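Exopolysaccharide biosynthesis protein (Pantoea stewartii subsp. stewartii DC283, PDB 6TGF) modifies the exopolysaccharide glycan of the bacterial biofilm, probably as a hydrolase, using a trimeric, bacteriophage tailspike-like parallel beta-helix fold. Local coordinates at residues L535-N538 with P542-Y545; E576-M579 with R585-G588; D616-A621 with A667-G672; Q678-H683 with V689-Q694; G716-V721 with V727-F732. All blocks are in the same frame, centred on the assembly; numbering follows the deposited sequence.

Contact 1 (L535-N538 with P542-Y545); sequences LENN and PVWY
Leu535 and Tyr545 face each other between two antiparallel sheets in a beta-sandwich arrangement. Strand 535-537 belongs to one sheet and strand 543-545 to the other; their axes come no closer than 9.3 Å and run antiparallel within 16°, a spacing filled by side chains and not by direct backbone pairing. The apolar part is a CH-pi contact: Leu535 CD2 sits over one face of the Tyr545 ring, 4.2 Å from its centroid, the leucine and tyrosine reaching across the gap from opposite strands and overlapping side by side. With Tyr545 CG beside its own backbone N (chi1 -79°), the ring lies in the gap with a face to that methyl. Leu633 of strand 626-633 packs against both residues.

Nearer the loop that joins the strands, the carboxamide of Asn537 lies against the CG2 methyl of Val543. Its ND2 is held by Ala634 O and Gln541 O, two backbone acceptors that tie the amide to the neighbouring loops and fix its rotation. The polar bridge is made by water. Glu536 N donates to water 1 at 2.8 Å, and the same water lies 2.8 Å from Tyr545 OH, linking the phenol to the backbone of the opposite strand.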
# COMPACT_ATOMS: atom_id res chain seq x y z
N LEU B 535 -9.35 -34.65 -21.11
CA LEU B 535 -9.17 -36.12 -21.09
C LEU B 535 -8.62 -36.60 -22.44
O LEU B 535 -9.13 -36.13 -23.48
CB LEU B 535 -10.51 -36.80 -20.78
CG LEU B 535 -11.03 -36.60 -19.36
CD1 LEU B 535 -12.40 -37.24 -19.19
CD2 LEU B 535 -10.05 -37.15 -18.33
N GLU B 536 -7.64 -37.50 -22.41
CA GLU B 536 -6.94 -38.05 -23.61
C GLU B 536 -7.09 -39.57 -23.64
O GLU B 536 -7.00 -40.20 -22.57
CB GLU B 536 -5.47 -37.64 -23.59
CG GLU B 536 -4.66 -38.23 -24.74
CD GLU B 536 -3.23 -37.72 -24.85
OE1 GLU B 536 -2.84 -36.85 -24.04
OE2 GLU B 536 -2.51 -38.19 -25.75
N ASN B 537 -7.31 -40.13 -24.84
CA ASN B 537 -7.30 -41.59 -25.11
C ASN B 537 -6.63 -41.83 -26.47
O ASN B 537 -7.37 -42.02 -27.46
CB ASN B 537 -8.70 -42.20 -25.03
CG ASN B 537 -8.70 -43.71 -25.15
OD1 ASN B 537 -7.75 -44.37 -24.75
ND2 ASN B 537 -9.77 -44.26 -25.71
N ASN B 538 -5.30 -41.80 -26.51
CA ASN B 538 -4.49 -42.17 -27.70
C ASN B 538 -4.35 -43.69 -27.71
O ASN B 538 -3.26 -44.20 -27.38
CB ASN B 538 -3.14 -41.43 -27.75
CG ASN B 538 -3.21 -40.13 -28.52
OD1 ASN B 538 -3.97 -39.23 -28.16
ND2 ASN B 538 -2.42 -40.03 -29.57
N PRO B 542 -11.80 -48.24 -26.33
CA PRO B 542 -12.46 -47.33 -25.39
C PRO B 542 -11.95 -47.53 -23.96
O PRO B 542 -11.61 -48.65 -23.61
CB PRO B 542 -13.95 -47.69 -25.49
CG PRO B 542 -14.08 -48.48 -26.78
CD PRO B 542 -12.75 -49.18 -26.94
N VAL B 543 -11.93 -46.45 -23.16
CA VAL B 543 -11.40 -46.45 -21.76
C VAL B 543 -12.44 -45.80 -20.84
O VAL B 543 -12.98 -44.74 -21.22
CB VAL B 543 -10.04 -45.72 -21.68
CG1 VAL B 543 -9.47 -45.74 -20.27
CG2 VAL B 543 -9.03 -46.30 -22.66
N TRP B 544 -12.68 -46.41 -19.68
CA TRP B 544 -13.60 -45.90 -18.63
C TRP B 544 -12.87 -44.86 -17.77
O TRP B 544 -11.75 -45.15 -17.31
CB TRP B 544 -14.13 -47.05 -17.76
CG TRP B 544 -15.30 -47.78 -18.37
CD1 TRP B 544 -15.30 -49.03 -18.92
CD2 TRP B 544 -16.65 -47.29 -18.47
NE1 TRP B 544 -16.55 -49.35 -19.36
CE2 TRP B 544 -17.40 -48.31 -19.10
CE3 TRP B 544 -17.29 -46.10 -18.11
CZ2 TRP B 544 -18.76 -48.16 -19.36
CZ3 TRP B 544 -18.63 -45.96 -18.37
CH2 TRP B 544 -19.36 -46.98 -18.99
N TYR B 545 -13.50 -43.69 -17.57
CA TYR B 545 -13.06 -42.62 -16.64
C TYR B 545 -14.19 -42.33 -15.65
O TYR B 545 -15.37 -42.38 -16.05
CB TYR B 545 -12.71 -41.34 -17.40
CG TYR B 545 -11.36 -41.33 -18.07
CD1 TYR B 545 -10.24 -40.87 -17.41
CD2 TYR B 545 -11.21 -41.76 -19.38
CE1 TYR B 545 -8.99 -40.85 -18.02
CE2 TYR B 545 -9.97 -41.74 -20.00
CZ TYR B 545 -8.86 -41.29 -19.32
OH TYR B 545 -7.64 -41.27 -19.94
O HOH W 1 -6.68 -38.69 -20.03

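Contact 2 (E576-M579 with R585-G588)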
# COMPACT_ATOMS: atom_id res chain seq x y z
N GLU B 576 -15.23 -37.80 -48.55
CA GLU B 576 -16.57 -38.39 -48.81
C GLU B 576 -17.65 -37.41 -48.37
O GLU B 576 -17.45 -36.65 -47.42
CB GLU B 576 -16.78 -39.70 -48.04
CG GLU B 576 -15.64 -40.69 -48.16
CD GLU B 576 -15.51 -41.63 -46.98
OE1 GLU B 576 -16.54 -41.92 -46.34
OE2 GLU B 576 -14.38 -42.06 -46.69
N PRO B 577 -18.83 -37.37 -49.04
CA PRO B 577 -20.02 -36.76 -48.45
C PRO B 577 -20.47 -37.61 -47.25
O PRO B 577 -20.45 -38.82 -47.36
CB PRO B 577 -21.08 -36.77 -49.57
CG PRO B 577 -20.31 -37.12 -50.83
CD PRO B 577 -19.08 -37.88 -50.39
N LEU B 578 -20.85 -36.96 -46.14
CA LEU B 578 -21.35 -37.66 -44.92
C LEU B 578 -22.66 -38.38 -45.28
O LEU B 578 -23.58 -37.71 -45.77
CB LEU B 578 -21.57 -36.65 -43.79
CG LEU B 578 -22.01 -37.25 -42.46
CD1 LEU B 578 -20.85 -37.93 -41.76
CD2 LEU B 578 -22.62 -36.19 -41.55
N MET B 579 -22.71 -39.70 -45.05
CA MET B 579 -23.89 -40.56 -45.31
C MET B 579 -24.38 -41.16 -43.99
O MET B 579 -25.59 -41.08 -43.72
CB MET B 579 -23.54 -41.69 -46.29
CG MET B 579 -22.85 -41.21 -47.56
SD MET B 579 -23.85 -40.05 -48.54
CE MET B 579 -25.04 -41.17 -49.27
N ARG B 585 -17.23 -40.23 -41.34
CA ARG B 585 -16.05 -39.33 -41.24
C ARG B 585 -16.54 -37.89 -41.09
O ARG B 585 -17.02 -37.32 -42.09
CB ARG B 585 -15.16 -39.46 -42.48
CG ARG B 585 -14.56 -40.84 -42.70
CD ARG B 585 -13.46 -40.80 -43.73
NE ARG B 585 -13.14 -42.11 -44.27
CZ ARG B 585 -12.08 -42.86 -43.96
NH1 ARG B 585 -11.18 -42.43 -43.08
NH2 ARG B 585 -11.91 -44.04 -44.53
N ASN B 586 -16.44 -37.33 -39.88
CA ASN B 586 -16.97 -35.98 -39.53
C ASN B 586 -15.91 -35.20 -38.75
O ASN B 586 -15.10 -35.84 -38.05
CB ASN B 586 -18.27 -36.10 -38.74
CG ASN B 586 -19.26 -34.99 -39.03
OD1 ASN B 586 -18.88 -33.90 -39.47
ND2 ASN B 586 -20.53 -35.25 -38.78
N THR B 587 -15.92 -33.87 -38.88
CA THR B 587 -15.18 -32.92 -38.01
C THR B 587 -16.19 -32.28 -37.04
O THR B 587 -17.32 -31.98 -37.48
CB THR B 587 -14.42 -31.87 -38.82
OG1 THR B 587 -13.57 -32.55 -39.74
CG2 THR B 587 -13.59 -30.94 -37.96
N GLY B 588 -15.78 -32.08 -35.79
CA GLY B 588 -16.64 -31.60 -34.69
C GLY B 588 -17.33 -32.76 -33.99
O GLY B 588 -17.27 -33.89 -34.51
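Glu576 and Arg585 meet near the surface of the long loop joining strand 558-564 to strand 589-597, and their salt bridge is the polar half of the contact. Arg585 NE donates to Glu576 OE2 over 2.7 Å, but the hydrogen bond is bent, with an N-H...O angle of 137°. The carboxylate and guanidinium planes stand 88° apart, close to perpendicular. NE reaches OE2 from above the carboxylate plane, and the oxygen in turn lies somewhat out of the guanidinium plane, at its NE edge. This is therefore a one-nitrogen grip and not the flat, two-pronged pairing in which both carboxylate oxygens are used. The arginine chain is extended from CG to NE, so that NE spans the space between the two arms of the loop and meets the glutamate.

The packing half lies deeper, a leucine against polar groups. Leu578 points at the other arm, and with CG anti to the backbone N (chi1 -176°) its two methyls reach across: CD1 comes to 3.9 Å from Arg585 O, while CD2 rests on the amide end of Asn586. A second subunit closes this side: its Leu698 packs on Leu578, and its Ser605 OG is hydrogen-bonded to Thr587 O.

The chemistry is thus divided by depth. An exposed ion pair, joined by one bent bond, probably fixes the guanidinium less firmly than a two-nitrogen pairing would, whereas the buried leucine fills the space between the two arms where the loop is pressed against the neighbouring chain.

Contact 3 (D616-A621 with A667-G672)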
# COMPACT_ATOMS: atom_id res chain seq x y z
N ASP B 616 -20.50 -44.89 -23.88
CA ASP B 616 -21.39 -45.32 -22.77
C ASP B 616 -21.28 -44.33 -21.61
O ASP B 616 -20.23 -43.66 -21.50
CB ASP B 616 -21.05 -46.74 -22.30
CG ASP B 616 -21.72 -47.84 -23.09
OD1 ASP B 616 -22.96 -47.94 -23.01
OD2 ASP B 616 -21.00 -48.59 -23.78
N VAL B 617 -22.33 -44.25 -20.79
CA VAL B 617 -22.37 -43.45 -19.52
C VAL B 617 -23.03 -44.31 -18.44
O VAL B 617 -24.14 -44.81 -18.69
CB VAL B 617 -23.11 -42.12 -19.72
CG1 VAL B 617 -23.26 -41.35 -18.41
CG2 VAL B 617 -22.45 -41.25 -20.77
N ARG B 618 -22.36 -44.46 -17.29
CA ARG B 618 -22.91 -45.09 -16.07
C ARG B 618 -22.72 -44.12 -14.90
O ARG B 618 -21.80 -43.28 -14.98
CB ARG B 618 -22.23 -46.44 -15.80
CG ARG B 618 -22.31 -47.41 -16.97
CD ARG B 618 -21.79 -48.79 -16.61
NE ARG B 618 -22.75 -49.54 -15.80
CZ ARG B 618 -23.69 -50.35 -16.28
NH1 ARG B 618 -23.81 -50.56 -17.58
NH2 ARG B 618 -24.50 -50.97 -15.44
N TYR B 619 -23.55 -44.23 -13.86
CA TYR B 619 -23.51 -43.37 -12.66
C TYR B 619 -23.78 -44.21 -11.40
O TYR B 619 -24.27 -45.35 -11.52
CB TYR B 619 -24.51 -42.21 -12.79
CG TYR B 619 -25.96 -42.61 -12.73
CD1 TYR B 619 -26.63 -43.01 -13.87
CD2 TYR B 619 -26.66 -42.58 -11.54
CE1 TYR B 619 -27.97 -43.38 -13.83
CE2 TYR B 619 -28.00 -42.95 -11.47
CZ TYR B 619 -28.65 -43.35 -12.62
OH TYR B 619 -29.97 -43.71 -12.57
N VAL B 620 -23.44 -43.64 -10.24
CA VAL B 620 -23.63 -44.25 -8.89
C VAL B 620 -24.24 -43.18 -7.97
O VAL B 620 -23.50 -42.28 -7.55
CB VAL B 620 -22.30 -44.79 -8.33
CG1 VAL B 620 -22.45 -45.29 -6.90
CG2 VAL B 620 -21.72 -45.88 -9.21
N ALA B 621 -25.54 -43.28 -7.70
CA ALA B 621 -26.30 -42.41 -6.77
C ALA B 621 -26.62 -43.21 -5.50
O ALA B 621 -27.72 -43.80 -5.43
CB ALA B 621 -27.54 -41.90 -7.45
N ALA B 667 -10.99 -45.34 -14.28
CA ALA B 667 -11.75 -46.14 -13.30
C ALA B 667 -12.96 -46.79 -13.98
O ALA B 667 -13.78 -46.04 -14.54
CB ALA B 667 -12.17 -45.27 -12.14
N THR B 668 -13.05 -48.12 -13.93
CA THR B 668 -14.21 -48.91 -14.43
C THR B 668 -15.32 -48.84 -13.38
O THR B 668 -15.07 -49.13 -12.21
CB THR B 668 -13.83 -50.36 -14.74
OG1 THR B 668 -12.52 -50.39 -15.30
CG2 THR B 668 -14.80 -51.03 -15.68
N PRO B 669 -16.56 -48.45 -13.74
CA PRO B 669 -17.64 -48.35 -12.77
C PRO B 669 -18.02 -49.73 -12.22
O PRO B 669 -18.00 -50.69 -12.98
CB PRO B 669 -18.81 -47.72 -13.55
CG PRO B 669 -18.51 -48.03 -15.00
CD PRO B 669 -17.00 -48.09 -15.10
N ASP B 670 -18.33 -49.80 -10.92
CA ASP B 670 -18.74 -51.04 -10.21
C ASP B 670 -19.92 -51.66 -10.97
O ASP B 670 -20.79 -50.90 -11.42
CB ASP B 670 -19.10 -50.73 -8.75
CG ASP B 670 -18.80 -51.86 -7.78
OD1 ASP B 670 -19.30 -52.97 -8.01
OD2 ASP B 670 -18.06 -51.61 -6.81
N SER B 671 -19.93 -52.99 -11.10
CA SER B 671 -20.96 -53.78 -11.84
C SER B 671 -22.38 -53.36 -11.43
O SER B 671 -23.29 -53.47 -12.28
CB SER B 671 -20.75 -55.26 -11.64
OG SER B 671 -19.65 -55.73 -12.40
N GLY B 672 -22.56 -52.89 -10.19
CA GLY B 672 -23.85 -52.42 -9.65
C GLY B 672 -24.18 -50.98 -10.04
O GLY B 672 -25.26 -50.51 -9.62
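Arg618 and Pro669 are the closest backbone positions, with CA atoms 7.0 Å apart, too far for a beta bridge, and the irregular segment 667-672 passes over strand 616-620 without any hydrogen bond between the two. What joins them is packing. Arg618 CD touches Pro669 CG at 3.7 Å, and Arg618 CB lies 4.1 Å from that same CG, which puts the CG corner of the pyrrolidine ring against the aliphatic part of the arginine. The arginine runs roughly perpendicular to the proline.

The arginine chain bends about its CG-CD bond (chi3 76°), carrying the guanidinium along the loop past Ser671. Arg618 NH2 is 4.2 Å from Ser671 O, a loose approach; its hydrogen bond goes to Ser673 O, just past the segment. The arginine thus uses its methylenes for the proline and its charged end for the backbone that follows.

The contact is a surface one, on a sandwich sheet without helices. Strand 614-620 is paired on one side with strand 626-633 and on the other with the short strand 674-675, to which the loop leads. Trp544 of strand 543-551 packs on both Arg618 and Pro669, and Phe630 of strand 626-633 also touches the proline.

Contact 4 (Q678-H683 with V689-Q694)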
# COMPACT_ATOMS: atom_id res chain seq x y z
N GLN B 678 -29.40 -43.67 -23.41
CA GLN B 678 -29.00 -42.87 -24.59
C GLN B 678 -30.25 -42.26 -25.22
O GLN B 678 -31.03 -43.02 -25.83
CB GLN B 678 -28.26 -43.75 -25.61
CG GLN B 678 -27.02 -44.42 -25.04
CD GLN B 678 -26.39 -45.40 -26.00
OE1 GLN B 678 -26.00 -46.50 -25.62
NE2 GLN B 678 -26.29 -45.00 -27.26
N ARG B 679 -30.45 -40.95 -25.06
CA ARG B 679 -31.64 -40.21 -25.56
C ARG B 679 -31.25 -38.79 -25.95
O ARG B 679 -30.32 -38.24 -25.33
CB ARG B 679 -32.73 -40.12 -24.48
CG ARG B 679 -33.18 -41.45 -23.90
CD ARG B 679 -33.98 -41.24 -22.63
NE ARG B 679 -34.42 -42.49 -22.03
CZ ARG B 679 -35.06 -42.58 -20.87
NH1 ARG B 679 -35.34 -41.49 -20.17
NH2 ARG B 679 -35.43 -43.76 -20.41
N PHE B 680 -31.95 -38.22 -26.94
CA PHE B 680 -32.04 -36.75 -27.18
C PHE B 680 -33.50 -36.40 -27.46
O PHE B 680 -34.34 -37.31 -27.57
CB PHE B 680 -31.06 -36.31 -28.28
CG PHE B 680 -31.54 -36.44 -29.70
CD1 PHE B 680 -32.24 -35.41 -30.31
CD2 PHE B 680 -31.26 -37.58 -30.44
CE1 PHE B 680 -32.66 -35.52 -31.63
CE2 PHE B 680 -31.69 -37.69 -31.76
CZ PHE B 680 -32.39 -36.66 -32.35
N SER B 681 -33.80 -35.10 -27.53
CA SER B 681 -35.18 -34.55 -27.61
C SER B 681 -35.12 -33.06 -27.96
O SER B 681 -34.95 -32.24 -27.04
CB SER B 681 -35.92 -34.80 -26.32
OG SER B 681 -37.09 -34.00 -26.24
N LEU B 682 -35.23 -32.74 -29.25
CA LEU B 682 -35.30 -31.35 -29.78
C LEU B 682 -36.72 -31.09 -30.30
O LEU B 682 -37.11 -31.74 -31.29
CB LEU B 682 -34.25 -31.20 -30.90
CG LEU B 682 -34.17 -29.82 -31.56
CD1 LEU B 682 -33.82 -28.74 -30.55
CD2 LEU B 682 -33.16 -29.83 -32.70
N HIS B 683 -37.46 -30.19 -29.64
CA HIS B 683 -38.90 -29.91 -29.93
C HIS B 683 -39.22 -28.44 -29.66
O HIS B 683 -38.29 -27.66 -29.38
CB HIS B 683 -39.79 -30.86 -29.12
CG HIS B 683 -39.65 -30.71 -27.64
ND1 HIS B 683 -40.30 -29.72 -26.93
CD2 HIS B 683 -38.96 -31.43 -26.73
CE1 HIS B 683 -40.01 -29.84 -25.65
NE2 HIS B 683 -39.18 -30.88 -25.50
N VAL B 689 -38.26 -33.87 -32.79
CA VAL B 689 -37.48 -35.09 -33.13
C VAL B 689 -36.70 -35.53 -31.89
O VAL B 689 -36.42 -34.66 -31.03
CB VAL B 689 -36.56 -34.84 -34.34
CG1 VAL B 689 -35.62 -33.66 -34.10
CG2 VAL B 689 -35.77 -36.08 -34.75
N GLY B 690 -36.38 -36.82 -31.78
CA GLY B 690 -35.59 -37.41 -30.69
C GLY B 690 -35.04 -38.77 -31.05
O GLY B 690 -35.14 -39.15 -32.23
N ALA B 691 -34.48 -39.49 -30.07
CA ALA B 691 -34.01 -40.89 -30.18
C ALA B 691 -34.09 -41.55 -28.80
O ALA B 691 -33.91 -40.83 -27.80
CB ALA B 691 -32.61 -40.92 -30.74
N ASN B 692 -34.38 -42.85 -28.75
CA ASN B 692 -34.52 -43.61 -27.47
C ASN B 692 -33.38 -44.63 -27.35
O ASN B 692 -32.63 -44.81 -28.33
CB ASN B 692 -35.91 -44.25 -27.35
CG ASN B 692 -36.12 -45.47 -28.21
OD1 ASN B 692 -35.24 -45.88 -28.96
ND2 ASN B 692 -37.30 -46.07 -28.11
N GLU B 693 -33.26 -45.25 -26.17
CA GLU B 693 -32.14 -46.17 -25.80
C GLU B 693 -32.29 -47.51 -26.54
O GLU B 693 -31.30 -48.26 -26.59
CB GLU B 693 -32.08 -46.39 -24.29
CG GLU B 693 -33.34 -46.99 -23.68
CD GLU B 693 -34.30 -45.98 -23.07
OE1 GLU B 693 -34.79 -45.11 -23.81
OE2 GLU B 693 -34.53 -46.06 -21.84
N GLN B 694 -33.48 -47.82 -27.06
CA GLN B 694 -33.75 -49.02 -27.90
C GLN B 694 -33.13 -48.80 -29.29
O GLN B 694 -32.94 -49.81 -30.00
CB GLN B 694 -35.25 -49.30 -27.97
CG GLN B 694 -35.79 -49.94 -26.70
CD GLN B 694 -37.30 -49.89 -26.61
OE1 GLN B 694 -37.93 -48.92 -27.03
NE2 GLN B 694 -37.88 -50.93 -26.05
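Gln678 meets Glu693 just beyond the open end of an antiparallel hairpin, its carbonyl O 3.9 Å from Glu693 CB; the same oxygen accepts a hydrogen bond from Asn684 ND2 of the second subunit. Arg679 grips the Glu693 carboxylate side-on with two nitrogens. NH2 gives a nearly straight bond to OE2 (2.9 Å, 170°), approaching it from its syn side, and OE2 lies in the guanidinium plane. NE reaches OE1 at 3.2 Å; the planes are 44° apart, and NE meets OE1 from above the carboxylate plane.

Phe680 pairs with Ala691 through two weak backbone bonds. Its CG lies between backbone N and carbonyl carbon (chi1 85°), which swings the ring over the partner strand: Gly690 CA sits 3.7 Å from the ring centroid in a CH-pi contact, and Ala691 CB touches CE2 at 3.5 Å. Ser681 faces Gly690 as a non-hydrogen-bonded pair, and its OG bonds Leu581 O of the third subunit. Leu682 ends the ladder with two firmer bonds, N to Val689 O at 2.9 Å and O from Val689 N at 2.8 Å.

Arg679 NH2 also donates to Thr573 O of the third subunit, so the ion pair is tied into the trimer interface; with Arg679 buried, the matched charge of Glu693 probably offsets the cost of burying the guanidinium.

Contact 5 (G716-V721 with V727-F732)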
# COMPACT_ATOMS: atom_id res chain seq x y z
N GLY B 716 -45.48 -36.94 -54.10
CA GLY B 716 -44.07 -36.82 -54.53
C GLY B 716 -43.12 -37.51 -53.56
O GLY B 716 -43.60 -38.28 -52.70
N PHE B 717 -41.82 -37.25 -53.71
CA PHE B 717 -40.72 -37.83 -52.89
C PHE B 717 -39.68 -36.75 -52.57
O PHE B 717 -39.67 -35.70 -53.25
CB PHE B 717 -40.06 -38.99 -53.62
CG PHE B 717 -40.99 -40.10 -54.03
CD1 PHE B 717 -41.74 -40.01 -55.19
CD2 PHE B 717 -41.12 -41.24 -53.25
CE1 PHE B 717 -42.60 -41.03 -55.57
CE2 PHE B 717 -41.99 -42.25 -53.62
CZ PHE B 717 -42.72 -42.15 -54.78
N VAL B 718 -38.84 -37.02 -51.57
CA VAL B 718 -37.62 -36.21 -51.25
C VAL B 718 -36.46 -37.19 -50.98
O VAL B 718 -36.70 -38.24 -50.36
CB VAL B 718 -37.85 -35.26 -50.06
CG1 VAL B 718 -38.77 -34.11 -50.43
CG2 VAL B 718 -38.37 -35.98 -48.82
N SER B 719 -35.26 -36.85 -51.47
CA SER B 719 -34.01 -37.64 -51.27
C SER B 719 -33.59 -37.56 -49.80
O SER B 719 -33.35 -36.44 -49.32
CB SER B 719 -32.92 -37.16 -52.19
OG SER B 719 -31.71 -37.85 -51.94
N VAL B 720 -33.52 -38.71 -49.12
CA VAL B 720 -33.10 -38.83 -47.69
C VAL B 720 -32.12 -39.99 -47.58
O VAL B 720 -32.39 -41.05 -48.18
CB VAL B 720 -34.32 -39.02 -46.76
CG1 VAL B 720 -33.92 -39.01 -45.29
CG2 VAL B 720 -35.40 -37.98 -47.01
N VAL B 721 -31.02 -39.80 -46.84
CA VAL B 721 -29.96 -40.82 -46.60
C VAL B 721 -30.29 -41.56 -45.30
O VAL B 721 -29.82 -41.13 -44.23
CB VAL B 721 -28.55 -40.19 -46.56
CG1 VAL B 721 -27.46 -41.24 -46.45
CG2 VAL B 721 -28.30 -39.28 -47.75
N VAL B 727 -32.20 -42.93 -50.39
CA VAL B 727 -33.53 -43.48 -50.78
C VAL B 727 -34.52 -42.32 -50.95
O VAL B 727 -34.14 -41.17 -50.65
CB VAL B 727 -34.03 -44.51 -49.75
CG1 VAL B 727 -33.08 -45.70 -49.64
CG2 VAL B 727 -34.27 -43.89 -48.39
N ALA B 728 -35.73 -42.62 -51.42
CA ALA B 728 -36.84 -41.66 -51.66
C ALA B 728 -37.87 -41.78 -50.52
O ALA B 728 -38.53 -42.83 -50.45
CB ALA B 728 -37.47 -41.92 -53.00
N LEU B 729 -37.98 -40.74 -49.68
CA LEU B 729 -39.02 -40.66 -48.62
C LEU B 729 -40.33 -40.19 -49.25
O LEU B 729 -40.41 -39.06 -49.73
CB LEU B 729 -38.56 -39.70 -47.52
CG LEU B 729 -39.30 -39.83 -46.19
CD1 LEU B 729 -38.80 -41.04 -45.41
CD2 LEU B 729 -39.17 -38.57 -45.35
N PRO B 730 -41.38 -41.03 -49.26
CA PRO B 730 -42.64 -40.68 -49.92
C PRO B 730 -43.49 -39.74 -49.06
O PRO B 730 -43.23 -39.64 -47.87
CB PRO B 730 -43.33 -42.04 -50.08
CG PRO B 730 -42.88 -42.81 -48.85
CD PRO B 730 -41.45 -42.36 -48.62
N TYR B 731 -44.48 -39.08 -49.68
CA TYR B 731 -45.45 -38.20 -48.99
C TYR B 731 -46.73 -38.09 -49.83
O TYR B 731 -46.64 -38.05 -51.07
CB TYR B 731 -44.81 -36.85 -48.67
CG TYR B 731 -44.44 -36.00 -49.87
CD1 TYR B 731 -45.38 -35.22 -50.52
CD2 TYR B 731 -43.13 -35.94 -50.32
CE1 TYR B 731 -45.04 -34.43 -51.61
CE2 TYR B 731 -42.77 -35.15 -51.40
CZ TYR B 731 -43.73 -34.40 -52.05
OH TYR B 731 -43.38 -33.62 -53.12
N PHE B 732 -47.88 -38.05 -49.15
CA PHE B 732 -49.24 -38.01 -49.76
C PHE B 732 -49.81 -36.59 -49.64
O PHE B 732 -49.39 -35.85 -48.73
CB PHE B 732 -50.14 -39.05 -49.09
CG PHE B 732 -49.76 -40.48 -49.38
CD1 PHE B 732 -48.68 -41.08 -48.75
CD2 PHE B 732 -50.49 -41.24 -50.29
CE1 PHE B 732 -48.34 -42.39 -49.02
CE2 PHE B 732 -50.15 -42.55 -50.56
CZ PHE B 732 -49.07 -43.13 -49.92
O HOH W 2 -40.74 -33.29 -53.67
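Tyr731 lays its ring over Gly716, its partner in an antiparallel hydrogen-bonded pair. Gly716 CA is 3.9 Å from the ring centroid and 28° off the ring normal, a CH-pi contact of the kind known as aromatic rescue of glycine. The ring gets there because Tyr731 CG lies between its backbone N and carbonyl carbon (chi1 66°), turning it over the partner strand, onto Gly716. Its OH then reaches water 2 at 2.7 Å, and this water donates to Phe717 O at 2.7 Å, so the far end of the ring is tied to the first strand as well.

The face bearing Phe717 carries Ala728 and Pro730: Phe717 CD2 touches Ala728 CB at 3.7 Å, and CE2 meets Pro730 CB at 3.8 Å. On the face of Tyr731, Val720 CG2 presses on Leu729 CB at 3.6 Å, with Val718 beside it. The backbone ladder firms up toward the turn. Gly716 N to Tyr731 O is weak, whereas Leu729 N donates to Val718 O at 2.9 Å and Val720 N to Val727 O at 3.0 Å and almost straight (176°).

Both neighbouring chains continue this hairpin. Phe717 and Val718 pair antiparallel with a strand of the third subunit, while Val720 and Val721 pair parallel with one of the second. Backbone polar groups of the hydrogen-bonded pairs are taken up by the ladder, leaving mainly hydrocarbon on both faces, with Ser719 OG bonded to Asp696 OD1 of the second subunit; this is consistent with a role in holding the C-terminal ends of the trimer together.

The five contacts follow one another in series along the C-terminal part of the chain, after the beta-helix, with no segment nested inside another. Contacts 1 and 3, centres 15 Å apart, reach the same antiparallel sheet and touch through Trp544, whose O is probably hydrogen-bonded to Ala667 N. Contact 4, its centre 22 Å from that of contact 3, is the hairpin 680-683/688-691, which follows. Contact 2, on a long loop, and contact 5, the terminal hairpin, have centres 22 Å apart and meet where Met579 O touches Val721. Contacts 1 and 3 pack mainly within one chain, while 2, 4 and 5 lie at subunit interfaces, so that trimer contacts are spread over the C-terminal region.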